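Local coordinates for protein interferon alpha/beta receptor 1 (Mus musculus, PDB 3WCY) that pairs with IFNAR2 to form the heterodimeric type I interferon receptor, whose ligand binding sets off JAK-STAT signalling, at residues S318-V323 against E358-N363; F341-S346 against P366-C371. One frame throughout, in Å; residues are numbered along the deposited sequence.

Contact 1 of 2, residues S318-V323 against E358-N363; sequences SDTLLV and EFTLKN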
ATOM      1  N   SER A 318       9.018  37.292 -26.345  1.00135.54           N
ATOM      2  CA  SER A 318       8.416  38.557 -25.970  1.00138.37           C
ATOM      3  C   SER A 318       7.271  38.225 -25.047  1.00141.85           C
ATOM      4  O   SER A 318       6.244  37.691 -25.464  1.00143.18           O
ATOM      5  CB  SER A 318       7.906  39.299 -27.205  1.00143.89           C
ATOM      6  OG  SER A 318       6.639  38.809 -27.608  1.00151.87           O
ATOM      7  N   ASP A 319       7.502  38.428 -23.752  1.00136.26           N
ATOM      8  CA  ASP A 319       6.550  38.026 -22.716  1.00135.54           C
ATOM      9  C   ASP A 319       6.828  36.627 -22.137  1.00135.94           C
ATOM     10  O   ASP A 319       7.600  36.475 -21.190  1.00134.79           O
ATOM     11  CB  ASP A 319       5.119  38.094 -23.252  1.00138.53           C
ATOM     12  CG  ASP A 319       4.083  38.143 -22.147  1.00144.61           C
ATOM     13  OD1 ASP A 319       4.373  38.735 -21.085  1.00145.42           O
ATOM     14  OD2 ASP A 319       2.980  37.590 -22.338  1.00148.04           O
ATOM     15  N   THR A 320       6.180  35.621 -22.718  1.00130.53           N
ATOM     16  CA  THR A 320       6.211  34.236 -22.251  1.00127.29           C
ATOM     17  C   THR A 320       7.601  33.631 -22.394  1.00129.32           C
ATOM     18  O   THR A 320       8.302  33.913 -23.368  1.00130.29           O
ATOM     19  CB  THR A 320       5.168  33.384 -23.001  1.00136.69           C
ATOM     20  OG1 THR A 320       5.332  33.551 -24.411  1.00137.62           O
ATOM     21  CG2 THR A 320       3.736  33.714 -22.604  1.00138.09           C
ATOM     22  N   LEU A 321       7.997  32.797 -21.423  1.00122.41           N
ATOM     23  CA  LEU A 321       9.273  32.092 -21.459  1.00119.95           C
ATOM     24  C   LEU A 321       8.965  30.598 -21.591  1.00119.25           C
ATOM     25  O   LEU A 321       8.620  29.941 -20.605  1.00116.58           O
ATOM     26  CB  LEU A 321      10.114  32.402 -20.211  1.00120.01           C
ATOM     27  CG  LEU A 321      11.591  32.056 -20.300  1.00124.01           C
ATOM     28  CD1 LEU A 321      12.446  33.227 -19.879  1.00126.39           C
ATOM     29  CD2 LEU A 321      11.915  30.835 -19.472  1.00123.57           C
ATOM     30  N   LEU A 322       9.021  30.086 -22.834  1.00114.68           N
ATOM     31  CA  LEU A 322       8.738  28.684 -23.144  1.00111.69           C
ATOM     32  C   LEU A 322       9.876  27.774 -22.696  1.00111.08           C
ATOM     33  O   LEU A 322      11.042  28.052 -22.971  1.00110.57           O
ATOM     34  CB  LEU A 322       8.458  28.501 -24.642  1.00112.51           C
ATOM     35  CG  LEU A 322       7.283  27.595 -25.005  1.00116.42           C
ATOM     36  CD1 LEU A 322       6.746  27.941 -26.382  1.00118.10           C
ATOM     37  CD2 LEU A 322       7.672  26.111 -24.941  1.00116.78           C
ATOM     38  N   VAL A 323       9.523  26.693 -21.988  1.00104.83           N
ATOM     39  CA  VAL A 323      10.452  25.702 -21.440  1.00102.63           C
ATOM     40  C   VAL A 323      10.103  24.312 -22.001  1.00105.57           C
ATOM     41  O   VAL A 323       8.939  23.908 -21.950  1.00104.34           O
ATOM     42  CB  VAL A 323      10.453  25.730 -19.876  1.00105.09           C
ATOM     43  CG1 VAL A 323      11.369  24.662 -19.294  1.00103.01           C
ATOM     44  CG2 VAL A 323      10.848  27.102 -19.340  1.00106.78           C
ATOM     45  N   GLU A 358       5.864  20.871 -22.922  1.00101.22           N
ATOM     46  CA  GLU A 358       5.822  22.285 -23.264  1.00102.65           C
ATOM     47  C   GLU A 358       5.248  23.146 -22.121  1.00105.17           C
ATOM     48  O   GLU A 358       4.032  23.364 -22.039  1.00104.59           O
ATOM     49  CB  GLU A 358       5.052  22.496 -24.574  1.00105.40           C
ATOM     50  CG  GLU A 358       5.933  22.874 -25.743  1.00118.81           C
ATOM     51  CD  GLU A 358       5.155  23.314 -26.965  1.00144.70           C
ATOM     52  OE1 GLU A 358       4.830  22.443 -27.802  1.00143.54           O
ATOM     53  OE2 GLU A 358       4.848  24.523 -27.072  1.00139.68           O
ATOM     54  N   PHE A 359       6.144  23.610 -21.229  1.00100.38           N
ATOM     55  CA  PHE A 359       5.841  24.497 -20.103  1.00 99.92           C
ATOM     56  C   PHE A 359       5.967  25.925 -20.616  1.00103.65           C
ATOM     57  O   PHE A 359       6.903  26.227 -21.353  1.00103.96           O
ATOM     58  CB  PHE A 359       6.842  24.282 -18.953  1.00100.72           C
ATOM     59  CG  PHE A 359       6.613  23.065 -18.091  1.00100.12           C
ATOM     60  CD1 PHE A 359       6.041  23.184 -16.830  1.00103.37           C
ATOM     61  CD2 PHE A 359       7.003  21.803 -18.523  1.00100.25           C
ATOM     62  CE1 PHE A 359       5.846  22.055 -16.024  1.00102.43           C
ATOM     63  CE2 PHE A 359       6.802  20.676 -17.719  1.00101.27           C
ATOM     64  CZ  PHE A 359       6.223  20.808 -16.478  1.00 99.38           C
ATOM     65  N   THR A 360       5.029  26.793 -20.252  1.00100.12           N
ATOM     66  CA  THR A 360       5.056  28.184 -20.690  1.00102.05           C
ATOM     67  C   THR A 360       5.059  29.108 -19.473  1.00106.40           C
ATOM     68  O   THR A 360       4.024  29.277 -18.817  1.00106.98           O
ATOM     69  CB  THR A 360       3.949  28.438 -21.739  1.00110.65           C
ATOM     70  OG1 THR A 360       4.179  27.592 -22.870  1.00110.16           O
ATOM     71  CG2 THR A 360       3.884  29.889 -22.199  1.00110.97           C
ATOM     72  N   LEU A 361       6.236  29.672 -19.148  1.00101.82           N
ATOM     73  CA  LEU A 361       6.365  30.591 -18.017  1.00101.51           C
ATOM     74  C   LEU A 361       5.855  31.954 -18.435  1.00106.07           C
ATOM     75  O   LEU A 361       6.539  32.698 -19.144  1.00106.44           O
ATOM     76  CB  LEU A 361       7.801  30.661 -17.465  1.00101.16           C
ATOM     77  CG  LEU A 361       8.334  29.399 -16.796  1.00102.67           C
ATOM     78  CD1 LEU A 361       9.815  29.508 -16.533  1.00102.74           C
ATOM     79  CD2 LEU A 361       7.616  29.128 -15.511  1.00103.84           C
ATOM     80  N   LYS A 362       4.608  32.241 -18.050  1.00103.04           N
ATOM     81  CA  LYS A 362       3.947  33.501 -18.379  1.00105.28           C
ATOM     82  C   LYS A 362       3.869  34.482 -17.208  1.00108.74           C
ATOM     83  O   LYS A 362       3.923  34.072 -16.044  1.00106.06           O
ATOM     84  CB  LYS A 362       2.589  33.286 -19.080  1.00108.07           C
ATOM     85  CG  LYS A 362       1.579  32.400 -18.344  1.00115.31           C
ATOM     86  CD  LYS A 362       0.521  31.793 -19.287  1.00122.85           C
ATOM     87  CE  LYS A 362      -0.533  32.763 -19.791  1.00135.12           C
ATOM     88  NZ  LYS A 362      -0.132  33.423 -21.067  1.00147.69           N
ATOM     89  N   ASN A 363       3.792  35.785 -17.545  1.00107.51           N
ATOM     90  CA  ASN A 363       3.723  36.927 -16.636  1.00109.13           C
ATOM     91  C   ASN A 363       4.968  37.079 -15.749  1.00114.25           C
ATOM     92  O   ASN A 363       4.861  37.232 -14.533  1.00114.63           O
ATOM     93  CB  ASN A 363       2.394  36.968 -15.854  1.00107.89           C
ATOM     94  CG  ASN A 363       1.164  36.896 -16.723  1.00120.09           C
ATOM     95  OD1 ASN A 363       0.899  37.777 -17.549  1.00118.66           O
ATOM     96  ND2 ASN A 363       0.381  35.845 -16.543  1.00103.95           N
TER
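This antiparallel pair joins strands B (321-326) and E (358-361) in the three-stranded sheet of the fourth fibronectin type III domain of the receptor's extracellular part, with Leu-321 opposite Leu-361 and Val-323 opposite Phe-359. Each of these hydrogen-bonded pairs is closed by two reciprocal backbone bonds. Leu-321 N reaches Leu-361 O at 2.7 Å, and Leu-361 N answers to Leu-321 O at 2.8 Å from above the carbonyl plane. The bond from Val-323 N to Phe-359 O is nearly straight, 173° at the hydrogen, while Phe-359 N meets Val-323 O almost head-on.

On the inner face Leu-321 and Leu-361 run alongside each other, CD2 against CD1 at 3.8 Å. The same Leu-361 CD1 also meets Val-323 CG2, a diagonal contact to the next inward residue. Phe-359 has CG beside its backbone N (chi1 -78°); its ring leads away from strand 321-323, its edge near Val-323 O, and packs on Tyr-337 and Ile-339 of the facing sheet.

The outer face is mixed. Leu-322 CD2 rests on the aliphatic CG of Glu-358 at 3.8 Å, and Thr-320 CG2 touches both Thr-360 CG2 and Lys-362 CB. Asp-319 OD2 and Lys-362 NZ stay 5.4 Å apart, too far for a salt bridge. The reciprocal bonds thus pair the backbone N and O of four residues whose apolar side chains all point inward, while Leu-322 between them bonds to Thr-315 of strand 311-316.

Contact 2 of 2, residues F341-S346 against P366-C371; sequences FWENTS and PLTVYC
This is a cross-strand contact at the surface of the fourth fibronectin type III domain, where strand C (337-343) lies antiparallel to strand F (369-376) and Trp-342 pairs with Cys-371. Trp-342 N donates to Cys-371 O at 3.0 Å, and Cys-371 N bonds back to Trp-342 O from above that carbonyl's plane. Asn-344 N reaches Val-369 O at 3.2 Å, a single bond beyond the last bridge, just past the end of strand C.

On the outer face the indole of Trp-342 lies against Cys-371. With CG placed between the backbone N and the carbonyl carbon (chi1 71°), the ring swings across to its partner. Cys-371 CB sits over the five-membered ring as a CH-pi contact, 3.8 Å from the centroid and 23° off the normal. The sulfur stands obliquely to the six-membered ring, 5.0 Å from SG to centroid, and continues into the disulfide with Cys-393 of strand G. Lys-349 adds a cation-pi contact to the same indole. A serine in place of Trp-342 would probably leave Cys-371 CB without its aromatic cover and Lys-349 without its pi partner.

Glu-343 lies on the opposite face, the side of Tyr-370, whose ring packs on Leu-364 and Thr-396. Tyr-370 turns its ring edge to Trp-342 O, with CD1 3.3 Å away. The extended Glu-343 chain brings CG to 3.4 Å from Val-369 O and carries OE2 on to Thr-368 CB, a van der Waals approach at 3.7 Å. Tyr-370 OH is hydrogen-bonded to Gln-365 N, five residues earlier in the turn leading into strand F. This is the tyrosine corner, a hallmark of the E-F connection in fibronectin type III and other Greek-key beta-sandwich domains.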
ATOM      1  N   PHE A 341      11.558  26.703 -11.052  1.00103.41           N
ATOM      2  CA  PHE A 341      12.063  27.988 -11.520  1.00105.09           C
ATOM      3  C   PHE A 341      12.213  29.044 -10.430  1.00111.61           C
ATOM      4  O   PHE A 341      11.423  29.089  -9.486  1.00110.49           O
ATOM      5  CB  PHE A 341      11.256  28.508 -12.727  1.00107.29           C
ATOM      6  CG  PHE A 341       9.837  28.951 -12.452  1.00108.87           C
ATOM      7  CD1 PHE A 341       9.507  30.298 -12.426  1.00114.06           C
ATOM      8  CD2 PHE A 341       8.825  28.018 -12.255  1.00108.93           C
ATOM      9  CE1 PHE A 341       8.195  30.707 -12.171  1.00115.43           C
ATOM     10  CE2 PHE A 341       7.514  28.429 -11.998  1.00112.10           C
ATOM     11  CZ  PHE A 341       7.208  29.770 -11.963  1.00112.46           C
ATOM     12  N   TRP A 342      13.244  29.892 -10.568  1.00111.32           N
ATOM     13  CA  TRP A 342      13.538  30.991  -9.643  1.00113.64           C
ATOM     14  C   TRP A 342      14.218  32.169 -10.361  1.00119.92           C
ATOM     15  O   TRP A 342      14.243  32.192 -11.589  1.00119.15           O
ATOM     16  CB  TRP A 342      14.334  30.495  -8.414  1.00111.89           C
ATOM     17  CG  TRP A 342      15.757  30.093  -8.671  1.00112.72           C
ATOM     18  CD1 TRP A 342      16.870  30.856  -8.478  1.00117.70           C
ATOM     19  CD2 TRP A 342      16.223  28.794  -9.057  1.00110.47           C
ATOM     20  NE1 TRP A 342      18.001  30.127  -8.758  1.00116.57           N
ATOM     21  CE2 TRP A 342      17.634  28.856  -9.115  1.00115.35           C
ATOM     22  CE3 TRP A 342      15.584  27.589  -9.392  1.00109.28           C
ATOM     23  CZ2 TRP A 342      18.417  27.761  -9.499  1.00113.17           C
ATOM     24  CZ3 TRP A 342      16.361  26.499  -9.755  1.00109.42           C
ATOM     25  CH2 TRP A 342      17.761  26.594  -9.812  1.00111.08           C
ATOM     26  N   GLU A 343      14.735  33.147  -9.599  1.00119.19           N
ATOM     27  CA  GLU A 343      15.425  34.332 -10.111  1.00122.06           C
ATOM     28  C   GLU A 343      16.851  34.381  -9.549  1.00127.37           C
ATOM     29  O   GLU A 343      17.066  34.018  -8.393  1.00126.42           O
ATOM     30  CB  GLU A 343      14.645  35.594  -9.712  1.00125.67           C
ATOM     31  CG  GLU A 343      15.044  36.853 -10.463  1.00138.45           C
ATOM     32  CD  GLU A 343      14.378  38.128  -9.982  1.00161.31           C
ATOM     33  OE1 GLU A 343      14.082  38.235  -8.768  1.00149.45           O
ATOM     34  OE2 GLU A 343      14.190  39.043 -10.816  1.00159.80           O
ATOM     35  N   ASN A 344      17.813  34.874 -10.345  1.00126.25           N
ATOM     36  CA  ASN A 344      19.223  34.969  -9.949  1.00127.70           C
ATOM     37  C   ASN A 344      19.522  36.005  -8.830  1.00135.42           C
ATOM     38  O   ASN A 344      20.689  36.346  -8.596  1.00136.83           O
ATOM     39  CB  ASN A 344      20.110  35.177 -11.176  1.00128.80           C
ATOM     40  CG  ASN A 344      21.411  34.426 -11.083  1.00154.84           C
ATOM     41  OD1 ASN A 344      22.402  34.921 -10.542  1.00153.44           O
ATOM     42  ND2 ASN A 344      21.427  33.201 -11.580  1.00144.88           N
ATOM     43  N   THR A 345      18.470  36.488  -8.131  1.00132.58           N
ATOM     44  CA  THR A 345      18.571  37.463  -7.036  1.00134.65           C
ATOM     45  C   THR A 345      17.769  36.998  -5.813  1.00136.83           C
ATOM     46  O   THR A 345      18.088  37.386  -4.687  1.00138.00           O
ATOM     47  CB  THR A 345      18.144  38.868  -7.494  1.00146.73           C
ATOM     48  OG1 THR A 345      16.814  38.813  -8.009  1.00147.50           O
ATOM     49  CG2 THR A 345      19.100  39.481  -8.526  1.00146.37           C
ATOM     50  N   SER A 346      16.728  36.176  -6.040  1.00130.08           N
ATOM     51  CA  SER A 346      15.884  35.630  -4.981  1.00127.97           C
ATOM     52  C   SER A 346      16.413  34.271  -4.513  1.00128.84           C
ATOM     53  O   SER A 346      17.151  33.609  -5.248  1.00127.35           O
ATOM     54  CB  SER A 346      14.439  35.504  -5.456  1.00130.50           C
ATOM     55  OG  SER A 346      14.238  34.378  -6.296  1.00137.17           O
ATOM     56  N   PRO A 366      10.048  41.718 -17.086  1.00131.92           N
ATOM     57  CA  PRO A 366      10.986  41.751 -18.221  1.00132.99           C
ATOM     58  C   PRO A 366      12.401  42.163 -17.824  1.00138.96           C
ATOM     59  O   PRO A 366      12.599  42.690 -16.725  1.00139.80           O
ATOM     60  CB  PRO A 366      10.348  42.756 -19.193  1.00137.50           C
ATOM     61  CG  PRO A 366       9.024  43.135 -18.597  1.00142.09           C
ATOM     62  CD  PRO A 366       9.128  42.867 -17.138  1.00136.33           C
ATOM     63  N   LEU A 367      13.384  41.896 -18.716  1.00135.57           N
ATOM     64  CA  LEU A 367      14.815  42.208 -18.564  1.00136.75           C
ATOM     65  C   LEU A 367      15.433  41.674 -17.250  1.00140.47           C
ATOM     66  O   LEU A 367      16.290  42.328 -16.651  1.00142.42           O
ATOM     67  CB  LEU A 367      15.081  43.725 -18.748  1.00140.50           C
ATOM     68  CG  LEU A 367      14.643  44.352 -20.076  1.00146.58           C
ATOM     69  CD1 LEU A 367      14.159  45.779 -19.871  1.00149.63           C
ATOM     70  CD2 LEU A 367      15.744  44.283 -21.117  1.00148.62           C
ATOM     71  N   THR A 368      14.978  40.484 -16.804  1.00134.29           N
ATOM     72  CA  THR A 368      15.441  39.830 -15.571  1.00132.82           C
ATOM     73  C   THR A 368      15.832  38.370 -15.835  1.00134.04           C
ATOM     74  O   THR A 368      15.185  37.696 -16.640  1.00131.33           O
ATOM     75  CB  THR A 368      14.427  40.001 -14.410  1.00139.30           C
ATOM     76  OG1 THR A 368      13.130  39.580 -14.830  1.00137.46           O
ATOM     77  CG2 THR A 368      14.364  41.436 -13.872  1.00138.91           C
ATOM     78  N   VAL A 369      16.900  37.895 -15.165  1.00130.24           N
ATOM     79  CA  VAL A 369      17.436  36.540 -15.330  1.00127.72           C
ATOM     80  C   VAL A 369      16.680  35.524 -14.474  1.00130.02           C
ATOM     81  O   VAL A 369      16.613  35.675 -13.253  1.00130.46           O
ATOM     82  CB  VAL A 369      18.972  36.480 -15.094  1.00132.51           C
ATOM     83  CG1 VAL A 369      19.523  35.080 -15.366  1.00129.61           C
ATOM     84  CG2 VAL A 369      19.707  37.517 -15.945  1.00135.28           C
ATOM     85  N   TYR A 370      16.132  34.481 -15.129  1.00124.44           N
ATOM     86  CA  TYR A 370      15.389  33.396 -14.492  1.00121.43           C
ATOM     87  C   TYR A 370      16.099  32.056 -14.681  1.00125.04           C
ATOM     88  O   TYR A 370      16.489  31.717 -15.798  1.00124.12           O
ATOM     89  CB  TYR A 370      13.946  33.324 -15.021  1.00121.10           C
ATOM     90  CG  TYR A 370      13.045  34.422 -14.499  1.00124.10           C
ATOM     91  CD1 TYR A 370      12.428  34.314 -13.256  1.00125.37           C
ATOM     92  CD2 TYR A 370      12.778  35.554 -15.263  1.00127.06           C
ATOM     93  CE1 TYR A 370      11.594  35.322 -12.771  1.00127.25           C
ATOM     94  CE2 TYR A 370      11.938  36.564 -14.794  1.00129.62           C
ATOM     95  CZ  TYR A 370      11.347  36.444 -13.545  1.00135.42           C
ATOM     96  OH  TYR A 370      10.513  37.430 -13.076  1.00136.64           O
ATOM     97  N   CYS A 371      16.261  31.301 -13.585  1.00122.15           N
ATOM     98  CA  CYS A 371      16.909  29.995 -13.584  1.00121.06           C
ATOM     99  C   CYS A 371      15.897  28.863 -13.501  1.00121.45           C
ATOM    100  O   CYS A 371      15.159  28.770 -12.522  1.00120.24           O
ATOM    101  CB  CYS A 371      17.943  29.907 -12.470  1.00123.03           C
ATOM    102  SG  CYS A 371      19.651  29.844 -13.062  1.00128.91           S
TER

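Contacts 1 and 2 are one strand pair from each sheet of the same fibronectin type III sandwich, B with E and C with F, their centres about 13 Å apart. They meet in the core, where Leu-361 CD2 packs on Phe-341 CE2 at 3.6 Å. Their segments alternate along the chain: B leads on to C and E to F, so both crossings pass between the sheets. Contact 1 is partly buried, its inner face made of aliphatic and aromatic side chains. Contact 2 lies nearer the surface and mixes aromatic, sulfur and polar groups, adding a disulfide and a tyrosine corner to the backbone ladder common to both.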